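Local coordinates for protein CurJ (Moorea producens 3L, PDB 5TZ6) that is an inactivated variant of a polyketide synthase dehydratase domain that probably carries out vinylogous dehydration in curacin biosynthesis, at residues L11-F16 and E27-T32; D257-Y262 and I279-Q284; E70-D75 and S140-E145; S104-S109 and H134-L139. The protein carries 1 engineered substitution. All blocks are in the same frame, centred on the assembly; numbering follows the deposited sequence.

Contact 1. Residues L11-F16 and E27-T32; sequences LINQKF and ESYFST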
loop_
_atom_site.group_PDB
_atom_site.type_symbol
_atom_site.label_atom_id
_atom_site.label_comp_id
_atom_site.label_asym_id
_atom_site.label_seq_id
_atom_site.Cartn_x
_atom_site.Cartn_y
_atom_site.Cartn_z
ATOM N N LEU A 11 0.031 10.573 10.446
ATOM C CA LEU A 11 -1.204 9.807 10.534
ATOM C C LEU A 11 -1.345 8.760 9.436
ATOM O O LEU A 11 -2.319 8.004 9.448
ATOM C CB LEU A 11 -2.405 10.751 10.475
ATOM C CG LEU A 11 -2.611 11.681 11.664
ATOM C CD1 LEU A 11 -3.799 12.590 11.409
ATOM C CD2 LEU A 11 -2.798 10.878 12.948
ATOM N N ILE A 12 -0.409 8.694 8.491
ATOM C CA ILE A 12 -0.567 7.855 7.307
ATOM C C ILE A 12 0.754 7.153 7.036
ATOM O O ILE A 12 1.762 7.809 6.752
ATOM C CB ILE A 12 -1.006 8.668 6.076
ATOM C CG1 ILE A 12 -2.433 9.177 6.269
ATOM C CG2 ILE A 12 -0.893 7.828 4.810
ATOM C CD1 ILE A 12 -2.906 10.091 5.166
ATOM N N ASN A 13 0.751 5.822 7.109
ATOM C CA ASN A 13 1.990 5.088 6.892
ATOM C C ASN A 13 2.293 4.924 5.407
ATOM O O ASN A 13 3.406 5.224 4.962
ATOM C CB ASN A 13 1.927 3.731 7.595
ATOM C CG ASN A 13 1.989 3.859 9.111
ATOM O OD1 ASN A 13 0.998 4.203 9.762
ATOM N ND2 ASN A 13 3.163 3.598 9.680
ATOM N N GLN A 14 1.328 4.467 4.612
ATOM C CA GLN A 14 1.613 4.300 3.193
ATOM C C GLN A 14 0.393 4.669 2.368
ATOM O O GLN A 14 -0.739 4.656 2.848
ATOM C CB GLN A 14 2.067 2.876 2.836
ATOM C CG GLN A 14 0.965 1.839 2.805
ATOM C CD GLN A 14 1.465 0.482 2.339
ATOM O OE1 GLN A 14 0.941 -0.089 1.380
ATOM N NE2 GLN A 14 2.493 -0.033 3.007
ATOM N N LYS A 15 0.653 5.019 1.114
ATOM C CA LYS A 15 -0.372 5.276 0.116
ATOM C C LYS A 15 -0.220 4.266 -1.011
ATOM O O LYS A 15 0.902 3.922 -1.400
ATOM C CB LYS A 15 -0.252 6.703 -0.429
ATOM C CG LYS A 15 -0.790 6.892 -1.833
ATOM C CD LYS A 15 -0.755 8.358 -2.236
ATOM C CE LYS A 15 -1.409 8.581 -3.595
ATOM N NZ LYS A 15 -1.346 10.006 -4.018
ATOM N N PHE A 16 -1.344 3.785 -1.532
ATOM C CA PHE A 16 -1.312 2.831 -2.629
ATOM C C PHE A 16 -2.343 3.198 -3.680
ATOM O O PHE A 16 -3.508 3.456 -3.357
ATOM C CB PHE A 16 -1.572 1.399 -2.157
ATOM C CG PHE A 16 -1.511 0.400 -3.270
ATOM C CD1 PHE A 16 -0.293 -0.023 -3.770
ATOM C CD2 PHE A 16 -2.672 -0.074 -3.854
ATOM C CE1 PHE A 16 -0.229 -0.929 -4.815
ATOM C CE2 PHE A 16 -2.619 -0.978 -4.897
ATOM C CZ PHE A 16 -1.395 -1.406 -5.380
ATOM N N GLU A 27 -3.130 3.903 4.168
ATOM C CA GLU A 27 -3.051 2.891 5.209
ATOM C C GLU A 27 -2.225 3.406 6.376
ATOM O O GLU A 27 -1.164 4.018 6.188
ATOM C CB GLU A 27 -2.441 1.584 4.682
ATOM C CG GLU A 27 -2.495 0.444 5.685
ATOM C CD GLU A 27 -2.065 -0.883 5.089
ATOM O OE1 GLU A 27 -2.919 -1.569 4.486
ATOM O OE2 GLU A 27 -0.876 -1.242 5.228
ATOM N N SER A 28 -2.718 3.122 7.579
ATOM C CA SER A 28 -2.221 3.699 8.816
ATOM C C SER A 28 -2.438 2.678 9.922
ATOM O O SER A 28 -3.393 1.899 9.875
ATOM C CB SER A 28 -2.934 5.012 9.142
ATOM O OG SER A 28 -2.201 5.759 10.094
ATOM N N TYR A 29 -1.543 2.671 10.908
ATOM C CA TYR A 29 -1.580 1.680 11.984
ATOM C C TYR A 29 -1.865 2.397 13.301
ATOM O O TYR A 29 -0.977 3.027 13.883
ATOM C CB TYR A 29 -0.278 0.891 12.032
ATOM C CG TYR A 29 0.037 0.221 10.717
ATOM C CD1 TYR A 29 -0.770 -0.795 10.220
ATOM C CD2 TYR A 29 1.138 0.609 9.967
ATOM C CE1 TYR A 29 -0.489 -1.405 9.009
ATOM C CE2 TYR A 29 1.426 0.006 8.758
ATOM C CZ TYR A 29 0.611 -0.999 8.283
ATOM O OH TYR A 29 0.905 -1.597 7.076
ATOM N N PHE A 30 -3.101 2.274 13.778
ATOM C CA PHE A 30 -3.574 3.038 14.927
ATOM C C PHE A 30 -3.320 2.266 16.217
ATOM O O PHE A 30 -3.792 1.130 16.380
ATOM C CB PHE A 30 -5.058 3.369 14.773
ATOM C CG PHE A 30 -5.317 4.661 14.047
ATOM C CD1 PHE A 30 -4.744 4.905 12.816
ATOM C CD2 PHE A 30 -6.147 5.622 14.591
ATOM C CE1 PHE A 30 -4.981 6.091 12.147
ATOM C CE2 PHE A 30 -6.392 6.807 13.928
ATOM C CZ PHE A 30 -5.809 7.041 12.702
ATOM N N SER A 31 -2.570 2.889 17.122
ATOM C CA SER A 31 -2.229 2.321 18.417
ATOM C C SER A 31 -1.678 3.436 19.289
ATOM O O SER A 31 -1.259 4.487 18.793
ATOM C CB SER A 31 -1.203 1.191 18.291
ATOM O OG SER A 31 0.073 1.706 17.950
ATOM N N THR A 32 -1.687 3.195 20.603
ATOM C CA THR A 32 -1.184 4.197 21.535
ATOM C C THR A 32 0.313 4.418 21.362
ATOM O O THR A 32 0.805 5.527 21.598
ATOM C CB THR A 32 -1.504 3.792 22.974
ATOM O OG1 THR A 32 -1.014 2.469 23.220
ATOM C CG2 THR A 32 -3.004 3.831 23.218
#
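A classic beta bulge opens the hairpin of strands 14-16 and 24-30: Asn-13 and Gln-14 both face Glu-27, and both of their backbone N-H groups go to its carbonyl. Glu-27 O takes Asn-13 N at 2.8 Å, bent at the hydrogen, and Gln-14 N at 3.0 Å on a straighter line. The return bond runs from Glu-27 N to Gln-14 O. The Asn-13 side chain reaches two residues further along the partner strand. With CG beside its own backbone N (chi1 -71°), it lets OD1 receive Tyr-29 N at 3.2 Å, the donor standing well above the carbonyl plane. The Asn-13 amide slants against the Tyr-29 ring, Asn-13 CG 3.5 Å from Tyr-29 CD2 and the planes 57° apart. Next to the bulge, Ser-28 OG donates to Leu-11 O, although the modelled separation is too short to trust in detail. On the Gln-14 side the aliphatic parts of Gln-14 and Glu-27 run alongside each other, CG to CB 3.9 Å. Ile-12 packs on Leu-57 and Ala-60 of helix 51-65, strand 90-99 pairs with Ser-28 and Phe-30 through Val-92 and Arg-90, and Phe-16 meets Phe-16 and Phe-25 of the second subunit.

Contact 2. Residues D257-Y262 and I279-Q284; sequences DLLWCY and IQLFDQ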
loop_
_atom_site.group_PDB
_atom_site.type_symbol
_atom_site.label_atom_id
_atom_site.label_comp_id
_atom_site.label_asym_id
_atom_site.label_seq_id
_atom_site.Cartn_x
_atom_site.Cartn_y
_atom_site.Cartn_z
ATOM N N ASP A 257 0.548 29.042 18.400
ATOM C CA ASP A 257 0.211 28.323 19.620
ATOM C C ASP A 257 -1.101 28.788 20.235
ATOM O O ASP A 257 -1.619 28.110 21.129
ATOM C CB ASP A 257 1.333 28.483 20.648
ATOM C CG ASP A 257 2.603 27.759 20.246
ATOM O OD1 ASP A 257 2.954 27.793 19.047
ATOM O OD2 ASP A 257 3.254 27.163 21.130
ATOM N N LEU A 258 -1.643 29.923 19.792
ATOM C CA LEU A 258 -2.926 30.432 20.258
ATOM C C LEU A 258 -3.891 30.557 19.088
ATOM O O LEU A 258 -3.557 31.175 18.072
ATOM C CB LEU A 258 -2.749 31.784 20.956
ATOM C CG LEU A 258 -3.920 32.301 21.790
ATOM C CD1 LEU A 258 -3.461 33.449 22.687
ATOM C CD2 LEU A 258 -5.081 32.737 20.906
ATOM N N LEU A 259 -5.078 29.966 19.226
ATOM C CA LEU A 259 -6.121 30.093 18.218
ATOM C C LEU A 259 -7.425 30.503 18.885
ATOM O O LEU A 259 -7.592 30.369 20.101
ATOM C CB LEU A 259 -6.339 28.779 17.454
ATOM C CG LEU A 259 -5.120 28.121 16.814
ATOM C CD1 LEU A 259 -5.557 26.869 16.076
ATOM C CD2 LEU A 259 -4.392 29.089 15.882
ATOM N N TRP A 260 -8.358 31.001 18.075
ATOM C CA TRP A 260 -9.680 31.373 18.557
ATOM C C TRP A 260 -10.723 30.506 17.869
ATOM O O TRP A 260 -10.612 30.224 16.674
ATOM C CB TRP A 260 -9.981 32.849 18.294
ATOM C CG TRP A 260 -9.114 33.805 19.064
ATOM C CD1 TRP A 260 -8.004 34.453 18.604
ATOM C CD2 TRP A 260 -9.291 34.229 20.422
ATOM N NE1 TRP A 260 -7.478 35.249 19.593
ATOM C CE2 TRP A 260 -8.251 35.132 20.717
ATOM C CE3 TRP A 260 -10.230 33.935 21.416
ATOM C CZ2 TRP A 260 -8.122 35.741 21.961
ATOM C CZ3 TRP A 260 -10.103 34.540 22.648
ATOM C CH2 TRP A 260 -9.055 35.432 22.913
ATOM N N CYS A 261 -11.741 30.093 18.621
ATOM C CA CYS A 261 -12.803 29.242 18.104
ATOM C C CYS A 261 -14.152 29.863 18.437
ATOM O O CYS A 261 -14.531 29.934 19.610
ATOM C CB CYS A 261 -12.708 27.831 18.680
ATOM S SG CYS A 261 -14.045 26.778 18.117
ATOM N N TYR A 262 -14.888 30.279 17.413
ATOM C CA TYR A 262 -16.201 30.886 17.569
ATOM C C TYR A 262 -17.265 29.893 17.131
ATOM O O TYR A 262 -17.171 29.318 16.048
ATOM C CB TYR A 262 -16.302 32.173 16.754
ATOM C CG TYR A 262 -17.670 32.820 16.760
ATOM C CD1 TYR A 262 -18.266 33.220 17.948
ATOM C CD2 TYR A 262 -18.350 33.062 15.568
ATOM C CE1 TYR A 262 -19.513 33.819 17.954
ATOM C CE2 TYR A 262 -19.595 33.665 15.564
ATOM C CZ TYR A 262 -20.173 34.040 16.760
ATOM O OH TYR A 262 -21.412 34.640 16.764
ATOM N N ILE A 279 -19.197 26.541 13.276
ATOM C CA ILE A 279 -17.948 26.748 13.995
ATOM C C ILE A 279 -16.932 27.393 13.065
ATOM O O ILE A 279 -16.885 27.099 11.866
ATOM C CB ILE A 279 -17.408 25.415 14.559
ATOM C CG1 ILE A 279 -18.514 24.684 15.332
ATOM C CG2 ILE A 279 -16.179 25.662 15.416
ATOM C CD1 ILE A 279 -18.189 23.250 15.679
ATOM N N GLN A 280 -16.095 28.257 13.643
ATOM C CA GLN A 280 -15.062 28.997 12.924
ATOM C C GLN A 280 -13.802 28.999 13.779
ATOM O O GLN A 280 -13.792 29.553 14.881
ATOM C CB GLN A 280 -15.516 30.425 12.618
ATOM C CG GLN A 280 -16.568 30.512 11.522
ATOM C CD GLN A 280 -16.898 31.940 11.165
ATOM O OE1 GLN A 280 -16.982 32.805 12.036
ATOM N NE2 GLN A 280 -17.061 32.204 9.877
ATOM N N LEU A 281 -12.761 28.334 13.306
ATOM C CA LEU A 281 -11.454 28.381 13.936
ATOM C C LEU A 281 -10.600 29.380 13.169
ATOM O O LEU A 281 -10.480 29.270 11.946
ATOM C CB LEU A 281 -10.814 26.995 13.924
ATOM C CG LEU A 281 -9.443 26.804 14.564
ATOM C CD1 LEU A 281 -9.478 27.108 16.059
ATOM C CD2 LEU A 281 -8.966 25.384 14.294
ATOM N N PHE A 282 -10.027 30.363 13.866
ATOM C CA PHE A 282 -9.242 31.382 13.177
ATOM C C PHE A 282 -8.028 31.806 13.999
ATOM O O PHE A 282 -7.881 31.479 15.186
ATOM C CB PHE A 282 -10.089 32.603 12.782
ATOM C CG PHE A 282 -10.816 33.236 13.917
ATOM C CD1 PHE A 282 -12.031 32.730 14.345
ATOM C CD2 PHE A 282 -10.290 34.352 14.552
ATOM C CE1 PHE A 282 -12.705 33.311 15.399
ATOM C CE2 PHE A 282 -10.957 34.942 15.604
ATOM C CZ PHE A 282 -12.167 34.420 16.031
ATOM N N ASP A 283 -7.167 32.558 13.310
ATOM C CA ASP A 283 -5.845 33.001 13.729
ATOM C C ASP A 283 -5.902 34.123 14.757
ATOM O O ASP A 283 -6.913 34.810 14.926
ATOM C CB ASP A 283 -5.054 33.509 12.520
ATOM C CG ASP A 283 -3.660 32.941 12.454
ATOM O OD1 ASP A 283 -3.235 32.308 13.444
ATOM O OD2 ASP A 283 -2.987 33.134 11.417
ATOM N N GLN A 284 -4.754 34.332 15.410
ATOM C CA GLN A 284 -4.593 35.479 16.292
ATOM C C GLN A 284 -4.808 36.781 15.533
ATOM O O GLN A 284 -5.308 37.761 16.097
ATOM C CB GLN A 284 -3.188 35.461 16.896
ATOM C CG GLN A 284 -3.007 36.314 18.133
ATOM C CD GLN A 284 -3.632 35.658 19.356
ATOM O OE1 GLN A 284 -4.741 35.995 19.768
ATOM N NE2 GLN A 284 -2.916 34.693 19.929
#
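Trp-260 and Phe-282 form a hydrogen-bonded pair in the antiparallel hairpin of strands 258-267 and 274-282. Trp-260 N gives to Phe-282 O at 3.0 Å and Phe-282 N to Trp-260 O at 2.9 Å, both almost linear. Two residues on, Tyr-262 and Gln-280 repeat the exchange, so all four backbone N-H groups of these two pairs find a carbonyl across the hairpin. Between them sits the non-hydrogen-bonded pair Cys-261 and Leu-281, where weaker CA-H...O contacts cross, such as Cys-261 CA to Gln-280 O at 3.4 Å.

The indole N-H is satisfied too. Trp-260 NE1 donates to Gln-284 OE1 at 2.8 Å, with the amide nearly perpendicular to the ring (85°) and NE1 above the amide's carbonyl plane. Gln-284 gets there by bending at chi2 (76°). Leu-258 CD2 lies over one face of the indole, offset toward the rim. Phe-282 slides under the start of the Trp-260 side chain, so that Trp-260 CB sits over its face, 3.8 Å from the centroid. The two aromatic systems are near parallel but barely overlap. With alanine at Trp-260, Gln-284 OE1 would probably lose its indole donor and a gap would open beside Leu-258.

Other polar ends are met from outside the two segments: Tyr-262 OH by Glu-194, Gln-280 NE2 by Gln-291, Asp-283 OD1 by Ser-254. Helix 151-157 covers Trp-260 and Tyr-262, helix 215-223 covers Leu-259, Cys-261 and Leu-281, and strands 194-200 and 288-300 extend the pairing on either side.

Contact 3. Residues E70-D75 and S140-E145; sequences ECQIED and SVANAE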
loop_
_atom_site.group_PDB
_atom_site.type_symbol
_atom_site.label_atom_id
_atom_site.label_comp_id
_atom_site.label_asym_id
_atom_site.label_seq_id
_atom_site.Cartn_x
_atom_site.Cartn_y
_atom_site.Cartn_z
ATOM N N GLU A 70 -6.242 24.347 0.420
ATOM C CA GLU A 70 -7.616 24.457 0.890
ATOM C C GLU A 70 -8.431 23.281 0.371
ATOM O O GLU A 70 -8.375 22.957 -0.819
ATOM C CB GLU A 70 -8.257 25.763 0.412
ATOM C CG GLU A 70 -7.634 27.044 0.956
ATOM C CD GLU A 70 -6.486 27.555 0.102
ATOM O OE1 GLU A 70 -6.292 27.043 -1.022
ATOM O OE2 GLU A 70 -5.778 28.478 0.557
ATOM N N CYS A 71 -9.186 22.637 1.255
ATOM C CA CYS A 71 -10.077 21.582 0.802
ATOM C C CYS A 71 -11.274 21.484 1.737
ATOM O O CYS A 71 -11.320 22.106 2.801
ATOM C CB CYS A 71 -9.344 20.247 0.687
ATOM S SG CYS A 71 -9.055 19.467 2.244
ATOM N N GLN A 72 -12.250 20.686 1.322
ATOM C CA GLN A 72 -13.518 20.600 2.021
ATOM C C GLN A 72 -14.000 19.160 2.039
ATOM O O GLN A 72 -13.824 18.415 1.066
ATOM C CB GLN A 72 -14.579 21.495 1.374
ATOM C CG GLN A 72 -14.894 21.140 -0.063
ATOM C CD GLN A 72 -15.877 22.105 -0.697
ATOM O OE1 GLN A 72 -16.124 23.193 -0.173
ATOM N NE2 GLN A 72 -16.435 21.715 -1.839
ATOM N N ILE A 73 -14.576 18.782 3.179
ATOM C CA ILE A 73 -15.171 17.478 3.415
ATOM C C ILE A 73 -16.653 17.710 3.657
ATOM O O ILE A 73 -17.019 18.501 4.532
ATOM C CB ILE A 73 -14.522 16.791 4.629
ATOM C CG1 ILE A 73 -13.001 16.970 4.570
ATOM C CG2 ILE A 73 -14.936 15.321 4.700
ATOM C CD1 ILE A 73 -12.274 16.510 5.812
ATOM N N GLU A 74 -17.503 17.024 2.907
ATOM C CA GLU A 74 -18.932 17.294 2.935
ATOM C C GLU A 74 -19.717 16.024 3.231
ATOM O O GLU A 74 -19.263 14.909 2.960
ATOM C CB GLU A 74 -19.430 17.904 1.616
ATOM C CG GLU A 74 -19.003 19.333 1.385
ATOM C CD GLU A 74 -19.246 19.774 -0.043
ATOM O OE1 GLU A 74 -18.555 19.267 -0.951
ATOM O OE2 GLU A 74 -20.147 20.611 -0.261
ATOM N N ASP A 75 -20.909 16.220 3.790
ATOM C CA ASP A 75 -21.823 15.132 4.122
ATOM C C ASP A 75 -21.109 14.023 4.889
ATOM O O ASP A 75 -21.135 12.849 4.510
ATOM C CB ASP A 75 -22.486 14.597 2.856
ATOM C CG ASP A 75 -23.157 15.695 2.059
ATOM O OD1 ASP A 75 -23.697 16.634 2.683
ATOM O OD2 ASP A 75 -23.131 15.632 0.810
ATOM N N SER A 140 -13.181 17.217 -1.588
ATOM C CA SER A 140 -12.803 17.912 -2.808
ATOM C C SER A 140 -11.994 19.148 -2.458
ATOM O O SER A 140 -11.977 19.603 -1.314
ATOM C CB SER A 140 -14.024 18.324 -3.636
ATOM O OG SER A 140 -14.767 19.337 -2.976
ATOM N N VAL A 141 -11.347 19.711 -3.480
ATOM C CA VAL A 141 -10.611 20.949 -3.280
ATOM C C VAL A 141 -11.593 22.075 -2.975
ATOM O O VAL A 141 -12.794 21.996 -3.258
ATOM C CB VAL A 141 -9.743 21.277 -4.506
ATOM C CG1 VAL A 141 -8.796 22.427 -4.201
ATOM C CG2 VAL A 141 -8.962 20.049 -4.944
ATOM N N ALA A 142 -11.079 23.124 -2.350
ATOM C CA ALA A 142 -11.865 24.308 -2.073
ATOM C C ALA A 142 -11.007 25.522 -2.385
ATOM O O ALA A 142 -9.838 25.402 -2.764
ATOM C CB ALA A 142 -12.356 24.328 -0.621
ATOM N N ASN A 143 -11.600 26.696 -2.237
ATOM C CA ASN A 143 -10.928 27.966 -2.453
ATOM C C ASN A 143 -10.828 28.736 -1.141
ATOM O O ASN A 143 -11.481 28.409 -0.144
ATOM C CB ASN A 143 -11.651 28.788 -3.524
ATOM C CG ASN A 143 -13.151 28.602 -3.477
ATOM O OD1 ASN A 143 -13.822 29.099 -2.576
ATOM N ND2 ASN A 143 -13.686 27.873 -4.453
ATOM N N ALA A 144 -9.978 29.758 -1.149
ATOM C CA ALA A 144 -9.778 30.577 0.033
ATOM C C ALA A 144 -10.953 31.529 0.208
ATOM O O ALA A 144 -11.589 31.949 -0.762
ATOM C CB ALA A 144 -8.471 31.362 -0.066
ATOM N N GLU A 145 -11.248 31.854 1.468
ATOM C CA GLU A 145 -12.416 32.667 1.791
ATOM C C GLU A 145 -12.145 33.512 3.028
ATOM O O GLU A 145 -13.042 33.744 3.847
ATOM C CB GLU A 145 -13.650 31.791 2.024
ATOM C CG GLU A 145 -13.850 30.690 0.998
ATOM C CD GLU A 145 -15.079 29.853 1.286
ATOM O OE1 GLU A 145 -16.201 30.320 0.995
ATOM O OE2 GLU A 145 -14.923 28.730 1.811
#
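The flat amide of Gln-72 meets segment 140-145 in two ways. Over one side of its plane lie Val-141 O and the methyl of Ala-142, whose CB is 4.0 Å from Gln-72 OE1. At the nitrogen end, Gln-72 NE2 donates to Ser-140 OG at 3.1 Å, the hydroxyl tilted only 15° from the amide plane. Lys-247 and Thr-249 of strand 239-250 also touch this side chain. The other flat group, the Glu-70 carboxylate, makes a looser approach, OE2 lying 4.0 Å from Ala-144 CB.

Gln-72 CG is wedged between its backbone N and carbonyl carbon (chi1 61°), and from there the extended chain runs across to Ser-140. A valine in its place would probably leave Ser-140 OG without this donor and uncover the Ala-142 methyl. The backbones of the same two residues clasp each other as a hydrogen-bonded pair, Gln-72 N to Ser-140 O at 2.9 Å and Ser-140 N to Gln-72 O at 3.0 Å. Ala-142 N still finds Glu-70 O at 3.1 Å, but from well above the carbonyl plane, as the second chain begins to peel away.

On the far side of strand 71-77, the backbones of Cys-71 and Ile-73 hydrogen-bond to those of Phe-250 and Phe-248 in strand 239-250. Strand 71-77 thereby joins the two halves, consistent with the double hot-dog fold of polyketide synthase dehydratases.

Contact 4. Residues S104-S109 and H134-L139; sequences SFQVIS and HATGKL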
loop_
_atom_site.group_PDB
_atom_site.type_symbol
_atom_site.label_atom_id
_atom_site.label_comp_id
_atom_site.label_asym_id
_atom_site.label_seq_id
_atom_site.Cartn_x
_atom_site.Cartn_y
_atom_site.Cartn_z
ATOM N N SER A 104 -15.481 10.314 -3.220
ATOM C CA SER A 104 -16.219 9.758 -2.099
ATOM C C SER A 104 -15.242 8.963 -1.246
ATOM O O SER A 104 -14.362 8.278 -1.768
ATOM C CB SER A 104 -17.368 8.874 -2.581
ATOM O OG SER A 104 -16.928 8.016 -3.624
ATOM N N PHE A 105 -15.353 9.087 0.065
ATOM C CA PHE A 105 -14.395 8.429 0.930
ATOM C C PHE A 105 -15.111 7.568 1.955
ATOM O O PHE A 105 -16.204 7.908 2.435
ATOM C CB PHE A 105 -13.473 9.448 1.650
ATOM C CG PHE A 105 -14.176 10.267 2.690
ATOM C CD1 PHE A 105 -14.401 9.748 3.965
ATOM C CD2 PHE A 105 -14.614 11.550 2.405
ATOM C CE1 PHE A 105 -15.065 10.496 4.936
ATOM C CE2 PHE A 105 -15.272 12.309 3.375
ATOM C CZ PHE A 105 -15.499 11.778 4.640
ATOM N N GLN A 106 -14.456 6.456 2.287
ATOM C CA GLN A 106 -14.776 5.643 3.452
ATOM C C GLN A 106 -13.508 5.447 4.274
ATOM O O GLN A 106 -12.489 4.994 3.745
ATOM C CB GLN A 106 -15.347 4.281 3.044
ATOM C CG GLN A 106 -16.730 4.342 2.437
ATOM C CD GLN A 106 -17.245 2.975 2.040
ATOM O OE1 GLN A 106 -16.742 2.359 1.099
ATOM N NE2 GLN A 106 -18.257 2.490 2.762
ATOM N N VAL A 107 -13.570 5.790 5.555
ATOM C CA VAL A 107 -12.535 5.452 6.523
ATOM C C VAL A 107 -12.996 4.218 7.287
ATOM O O VAL A 107 -14.007 4.270 8.010
ATOM C CB VAL A 107 -12.257 6.613 7.492
ATOM C CG1 VAL A 107 -11.221 6.187 8.519
ATOM C CG2 VAL A 107 -11.787 7.852 6.744
ATOM N N ILE A 108 -12.232 3.126 7.136
ATOM C CA ILE A 108 -12.543 1.812 7.690
ATOM C C ILE A 108 -11.343 1.320 8.494
ATOM O O ILE A 108 -10.246 1.871 8.415
ATOM C CB ILE A 108 -12.893 0.776 6.600
ATOM C CG1 ILE A 108 -11.639 0.371 5.827
ATOM C CG2 ILE A 108 -13.947 1.322 5.648
ATOM C CD1 ILE A 108 -11.887 -0.747 4.844
ATOM N N SER A 109 -11.562 0.256 9.269
ATOM C CA SER A 109 -10.481 -0.390 10.005
ATOM C C SER A 109 -10.778 -1.873 10.184
ATOM O O SER A 109 -11.909 -2.334 10.002
ATOM C CB SER A 109 -10.264 0.261 11.371
ATOM O OG SER A 109 -11.275 -0.156 12.264
ATOM N N HIS A 134 -15.844 3.766 9.825
ATOM C CA HIS A 134 -15.816 4.799 10.846
ATOM C C HIS A 134 -16.152 6.183 10.327
ATOM O O HIS A 134 -16.565 7.036 11.122
ATOM C CB HIS A 134 -14.436 4.839 11.514
ATOM C CG HIS A 134 -13.998 3.510 12.037
ATOM N ND1 HIS A 134 -14.749 2.786 12.939
ATOM C CD2 HIS A 134 -12.898 2.764 11.777
ATOM C CE1 HIS A 134 -14.126 1.656 13.219
ATOM N NE2 HIS A 134 -13.002 1.617 12.526
ATOM N N ALA A 135 -16.007 6.428 9.027
ATOM C CA ALA A 135 -16.464 7.717 8.523
ATOM C C ALA A 135 -16.712 7.603 7.033
ATOM O O ALA A 135 -16.061 6.821 6.345
ATOM C CB ALA A 135 -15.452 8.836 8.816
ATOM N N THR A 136 -17.674 8.374 6.545
ATOM C CA THR A 136 -17.977 8.390 5.126
ATOM C C THR A 136 -18.243 9.824 4.719
ATOM O O THR A 136 -18.588 10.664 5.553
ATOM C CB THR A 136 -19.182 7.498 4.801
ATOM O OG1 THR A 136 -20.313 7.936 5.560
ATOM C CG2 THR A 136 -18.881 6.072 5.185
ATOM N N GLY A 137 -18.068 10.105 3.433
ATOM C CA GLY A 137 -18.490 11.403 2.938
ATOM C C GLY A 137 -17.832 11.728 1.609
ATOM O O GLY A 137 -17.419 10.839 0.876
ATOM N N LYS A 138 -17.737 13.027 1.334
ATOM C CA LYS A 138 -17.225 13.533 0.071
ATOM C C LYS A 138 -16.068 14.490 0.337
ATOM O O LYS A 138 -16.023 15.163 1.364
ATOM C CB LYS A 138 -18.360 14.216 -0.714
ATOM C CG LYS A 138 -17.956 15.180 -1.802
ATOM C CD LYS A 138 -19.079 15.291 -2.822
ATOM C CE LYS A 138 -20.375 15.752 -2.158
ATOM N NZ LYS A 138 -20.618 17.212 -2.288
ATOM N N LEU A 139 -15.122 14.544 -0.593
ATOM C CA LEU A 139 -13.856 15.227 -0.361
ATOM C C LEU A 139 -13.426 15.912 -1.645
ATOM O O LEU A 139 -13.305 15.255 -2.680
ATOM C CB LEU A 139 -12.790 14.229 0.098
ATOM C CG LEU A 139 -11.340 14.684 0.189
ATOM C CD1 LEU A 139 -11.201 15.751 1.257
ATOM C CD2 LEU A 139 -10.457 13.483 0.486
#
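Phe-105 lies flat over Gly-137 in the antiparallel pair of strands 102-110 and 132-141, part of the hot-dog sheet that wraps helix 51-65. This is the tight part of the contact. Gly-137 CA is 3.7 Å from the ring centroid, and the ring also brushes the neighbouring peptides, Phe-105 CE1 reaching Thr-136 C and Phe-105 CE2 reaching Lys-138 N, each at 3.3 Å. A beta carbon on Gly-137 would fall 2.8 Å from Phe-105 CZ, and the backbone angles there call for glycine in any case. The cross-strand cover resembles the aromatic rescue of glycine known from antiparallel sheets. With chi1 at 70° the ring swings across onto Gly-137. Val-107 and Ala-135 continue the same face, and Leu-58 and His-54 of the helix close over it.

The opposite face, with Ser-104, Gln-106, Thr-136 and Lys-138, is looser and partly exposed. Gln-106 and Thr-136 lie alongside each other, CG to CG2 at 3.9 Å. Gln-106 also packs on Leu-20 of the second subunit, and Ser-104 OG bonds to Gln-99.

At the far end, Ser-109 OG and His-134 NE2 are hydrogen-bonded, though modelled doubtfully close. A classic bulge sets His-134 and Ala-135 against one residue: Val-107 O accepts His-134 N at 2.6 Å and Ala-135 N, in the carbonyl plane on a lone pair, at 3.1 Å.

In the fold
Contacts 3 and 4 share strand 132-141, and contact 4 lies nested inside the chain loop that contact 3 closes. They touch where Ile-73 packs on Phe-105, and a weak ion pair links Glu-74 to Lys-138. Contacts 1 and 2 are the buried ones, each joining a local hairpin, but their centres stand about 28 Å apart, one in each hot-dog half. Contact 2 is the most aromatic, whereas contact 1 relies on a bulge and polar side chains. Contact 4 is partly buried, a ring over glycine facing the helix and polar side chains on its other face. Contact 3, the most exposed, depends largely on backbone bonds and one amide. Contacts 1 and 4 both reach the second subunit.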